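Local coordinates for RNA-binding protein (Porphyromonas gingivalis W83, PDB 7JLY) that probably binds RNA through a single RNA recognition motif and can bind calcium, at residues D18-Y26 with R59-Q70. Sequence-based numbering, arbitrary orientation.
Sequences DLTGLLQQY and RAIEELFDQEFQ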
# COMPACT_ATOMS: atom_id res chain seq x y z
N ASP A 18 4.53 -7.46 3.25
CA ASP A 18 5.20 -6.28 3.77
C ASP A 18 4.26 -5.07 3.79
O ASP A 18 4.33 -4.24 4.71
CB ASP A 18 6.45 -5.96 2.94
CG ASP A 18 7.42 -7.13 2.90
OD1 ASP A 18 7.59 -7.78 3.95
OD2 ASP A 18 8.00 -7.41 1.83
N LEU A 19 3.40 -4.95 2.78
CA LEU A 19 2.42 -3.86 2.75
C LEU A 19 1.39 -4.04 3.84
O LEU A 19 1.03 -3.10 4.53
CB LEU A 19 1.73 -3.77 1.39
CG LEU A 19 2.64 -3.34 0.24
CD1 LEU A 19 1.81 -3.19 -1.01
CD2 LEU A 19 3.32 -2.01 0.58
N THR A 20 0.91 -5.27 4.01
CA THR A 20 -0.03 -5.56 5.08
C THR A 20 0.63 -5.28 6.42
O THR A 20 0.01 -4.68 7.29
CB THR A 20 -0.51 -7.01 5.04
OG1 THR A 20 -1.17 -7.27 3.79
CG2 THR A 20 -1.48 -7.27 6.18
N GLY A 21 1.89 -5.69 6.56
CA GLY A 21 2.60 -5.51 7.82
C GLY A 21 2.71 -4.05 8.21
O GLY A 21 2.61 -3.67 9.39
N LEU A 22 2.93 -3.22 7.19
CA LEU A 22 3.06 -1.78 7.36
C LEU A 22 1.74 -1.14 7.76
O LEU A 22 1.66 -0.39 8.74
CB LEU A 22 3.58 -1.15 6.06
CG LEU A 22 3.89 0.35 6.11
CD1 LEU A 22 4.97 0.63 7.13
CD2 LEU A 22 4.28 0.87 4.72
N LEU A 23 0.69 -1.42 6.98
CA LEU A 23 -0.58 -0.72 7.14
C LEU A 23 -1.42 -1.28 8.30
O LEU A 23 -2.20 -0.54 8.91
CB LEU A 23 -1.39 -0.76 5.83
CG LEU A 23 -1.04 0.33 4.79
CD1 LEU A 23 -1.28 1.70 5.38
CD2 LEU A 23 0.39 0.22 4.26
N GLN A 24 -1.25 -2.56 8.63
CA GLN A 24 -2.12 -3.14 9.65
C GLN A 24 -1.78 -2.59 11.04
O GLN A 24 -2.54 -2.78 12.00
CB GLN A 24 -2.02 -4.67 9.65
CG GLN A 24 -0.79 -5.22 10.33
CD GLN A 24 -0.70 -6.74 10.25
OE1 GLN A 24 -1.63 -7.41 9.78
NE2 GLN A 24 0.41 -7.29 10.72
N GLN A 25 -0.66 -1.89 11.15
CA GLN A 25 -0.30 -1.19 12.38
C GLN A 25 -1.31 -0.11 12.76
O GLN A 25 -1.40 0.24 13.94
CB GLN A 25 1.08 -0.54 12.24
CG GLN A 25 2.25 -1.52 12.07
CD GLN A 25 3.58 -0.80 11.87
OE1 GLN A 25 4.49 -0.92 12.68
NE2 GLN A 25 3.68 -0.03 10.79
N TYR A 26 -2.05 0.40 11.78
CA TYR A 26 -2.96 1.54 11.98
C TYR A 26 -4.42 1.15 12.06
O TYR A 26 -5.24 1.96 12.44
CB TYR A 26 -2.76 2.58 10.86
CG TYR A 26 -1.30 2.97 10.80
CD1 TYR A 26 -0.76 3.85 11.74
CD2 TYR A 26 -0.46 2.40 9.87
CE1 TYR A 26 0.57 4.17 11.72
CE2 TYR A 26 0.89 2.72 9.84
CZ TYR A 26 1.40 3.61 10.77
OH TYR A 26 2.75 3.91 10.74
N ARG A 59 -5.29 8.18 8.88
CA ARG A 59 -4.22 8.26 9.88
C ARG A 59 -2.94 7.63 9.34
O ARG A 59 -1.85 8.17 9.52
CB ARG A 59 -4.65 7.58 11.18
CG ARG A 59 -3.50 7.28 12.12
CD ARG A 59 -3.98 6.44 13.30
NE ARG A 59 -4.88 7.20 14.15
CZ ARG A 59 -4.46 8.00 15.13
NH1 ARG A 59 -3.15 8.13 15.35
NH2 ARG A 59 -5.33 8.66 15.88
N ALA A 60 -3.07 6.47 8.69
CA ALA A 60 -1.89 5.79 8.16
C ALA A 60 -1.21 6.66 7.10
O ALA A 60 0.01 6.81 7.10
CB ALA A 60 -2.25 4.43 7.57
N ILE A 61 -2.01 7.26 6.22
CA ILE A 61 -1.45 8.12 5.19
C ILE A 61 -0.71 9.31 5.80
O ILE A 61 0.38 9.68 5.36
CB ILE A 61 -2.55 8.59 4.22
CG1 ILE A 61 -3.01 7.42 3.35
CG2 ILE A 61 -2.07 9.78 3.36
CD1 ILE A 61 -4.40 7.60 2.76
N GLU A 62 -1.29 9.90 6.84
CA GLU A 62 -0.72 11.09 7.47
C GLU A 62 0.61 10.76 8.16
O GLU A 62 1.56 11.54 8.11
CB GLU A 62 -1.71 11.68 8.48
CG GLU A 62 -1.18 12.86 9.30
CD GLU A 62 -1.12 14.15 8.50
OE1 GLU A 62 -1.67 14.19 7.37
OE2 GLU A 62 -0.52 15.13 9.00
N GLU A 63 0.67 9.59 8.79
CA GLU A 63 1.90 9.19 9.47
C GLU A 63 2.97 8.79 8.45
O GLU A 63 4.13 9.19 8.56
CB GLU A 63 1.64 8.03 10.44
CG GLU A 63 2.93 7.41 10.98
CD GLU A 63 2.74 6.65 12.27
OE1 GLU A 63 1.79 6.99 13.03
OE2 GLU A 63 3.53 5.72 12.53
N LEU A 64 2.57 8.01 7.46
CA LEU A 64 3.54 7.41 6.55
C LEU A 64 4.06 8.38 5.50
O LEU A 64 5.10 8.11 4.89
CB LEU A 64 2.96 6.17 5.88
CG LEU A 64 2.74 4.97 6.80
CD1 LEU A 64 2.01 3.88 6.05
CD2 LEU A 64 4.06 4.44 7.34
N PHE A 65 3.34 9.48 5.28
CA PHE A 65 3.70 10.46 4.25
C PHE A 65 5.18 10.86 4.30
O PHE A 65 5.69 11.28 5.35
CB PHE A 65 2.83 11.72 4.37
CG PHE A 65 3.22 12.80 3.39
CD1 PHE A 65 2.85 12.71 2.06
CD2 PHE A 65 3.96 13.90 3.80
CE1 PHE A 65 3.21 13.70 1.15
CE2 PHE A 65 4.32 14.89 2.90
CZ PHE A 65 3.95 14.78 1.57
N ASP A 66 5.85 10.67 3.17
CA ASP A 66 7.23 11.12 2.95
C ASP A 66 8.27 10.27 3.69
O ASP A 66 9.46 10.58 3.63
CB ASP A 66 7.38 12.59 3.37
CG ASP A 66 8.26 13.38 2.43
OD1 ASP A 66 8.00 13.34 1.20
OD2 ASP A 66 9.20 14.04 2.93
N GLN A 67 7.85 9.23 4.39
CA GLN A 67 8.81 8.35 5.05
C GLN A 67 9.47 7.41 4.05
O GLN A 67 8.88 7.04 3.05
CB GLN A 67 8.13 7.54 6.16
CG GLN A 67 7.73 8.35 7.38
CD GLN A 67 7.48 7.46 8.58
OE1 GLN A 67 8.29 6.59 8.90
NE2 GLN A 67 6.35 7.66 9.24
N GLU A 68 10.71 7.04 4.31
CA GLU A 68 11.36 6.01 3.51
C GLU A 68 11.00 4.64 4.06
O GLU A 68 10.86 4.46 5.27
CB GLU A 68 12.88 6.21 3.51
CG GLU A 68 13.29 7.43 2.72
CD GLU A 68 14.74 7.80 2.92
OE1 GLU A 68 15.42 7.16 3.76
OE2 GLU A 68 15.20 8.73 2.25
N PHE A 69 10.84 3.69 3.15
CA PHE A 69 10.50 2.31 3.46
C PHE A 69 11.38 1.43 2.57
O PHE A 69 11.36 1.58 1.35
CB PHE A 69 9.00 2.07 3.22
CG PHE A 69 8.53 0.67 3.50
CD1 PHE A 69 8.56 0.17 4.80
CD2 PHE A 69 8.01 -0.12 2.49
CE1 PHE A 69 8.10 -1.11 5.07
CE2 PHE A 69 7.56 -1.41 2.75
CZ PHE A 69 7.61 -1.91 4.04
N GLN A 70 12.15 0.53 3.19
CA GLN A 70 13.11 -0.31 2.46
C GLN A 70 13.90 0.53 1.43
O GLN A 70 14.04 0.15 0.26
CB GLN A 70 12.39 -1.49 1.79
CG GLN A 70 11.72 -2.43 2.83
CD GLN A 70 11.22 -3.75 2.23
OE1 GLN A 70 11.69 -4.20 1.19
NE2 GLN A 70 10.26 -4.37 2.91
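Tyr-26, just beyond helix 16-23, lays its ring against helix 54-64. CA of Ala-60 sits over one face of the ring, 4.1 Å from its centroid, a CH-pi contact offset toward the rim, while the CB of Gln-25 lies on the opposite face. With CG beside its own backbone N (chi1 -55°), the ring runs along this helix and brings its hydroxyl to Glu-63. Tyr-26 OH donates to Glu-63 OE2 at 2.7 Å; the oxygen lies in the plane of the ring, at its edge, yet the hydroxyl comes from above the carboxylate, whose plane stands 85° from the ring.

Leu-64 fills the angle between the helices, its CD2 3.7 Å from Tyr-26 OH and its CD1 4.0 Å from Leu-23 CD1. These are the two helices of the RRM, the βαββαβ fold, here with segment axes crossing at 96° on the same side of the sheet; Leu-23 also packs on Ile-5, Val-49 and Met-51 of the sheet. Leu-22 meets Leu-64 tip to tip, and both its branches lie between Leu-64 and Phe-69 of the short strand 68-69. Its CD1 touches Leu-64 CD2 at 3.9 Å and Phe-69 CE1 at 4.1 Å.

Leu-22 CD2, also near Leu-64 CD1, stands 4.2 Å from the Phe-69 ring centroid, almost on the normal, and CG of Gln-70 backs the opposite face. Farther along, Asp-18 presents its backbone O obliquely to the same ring, while its carboxylate pairs with Arg-15.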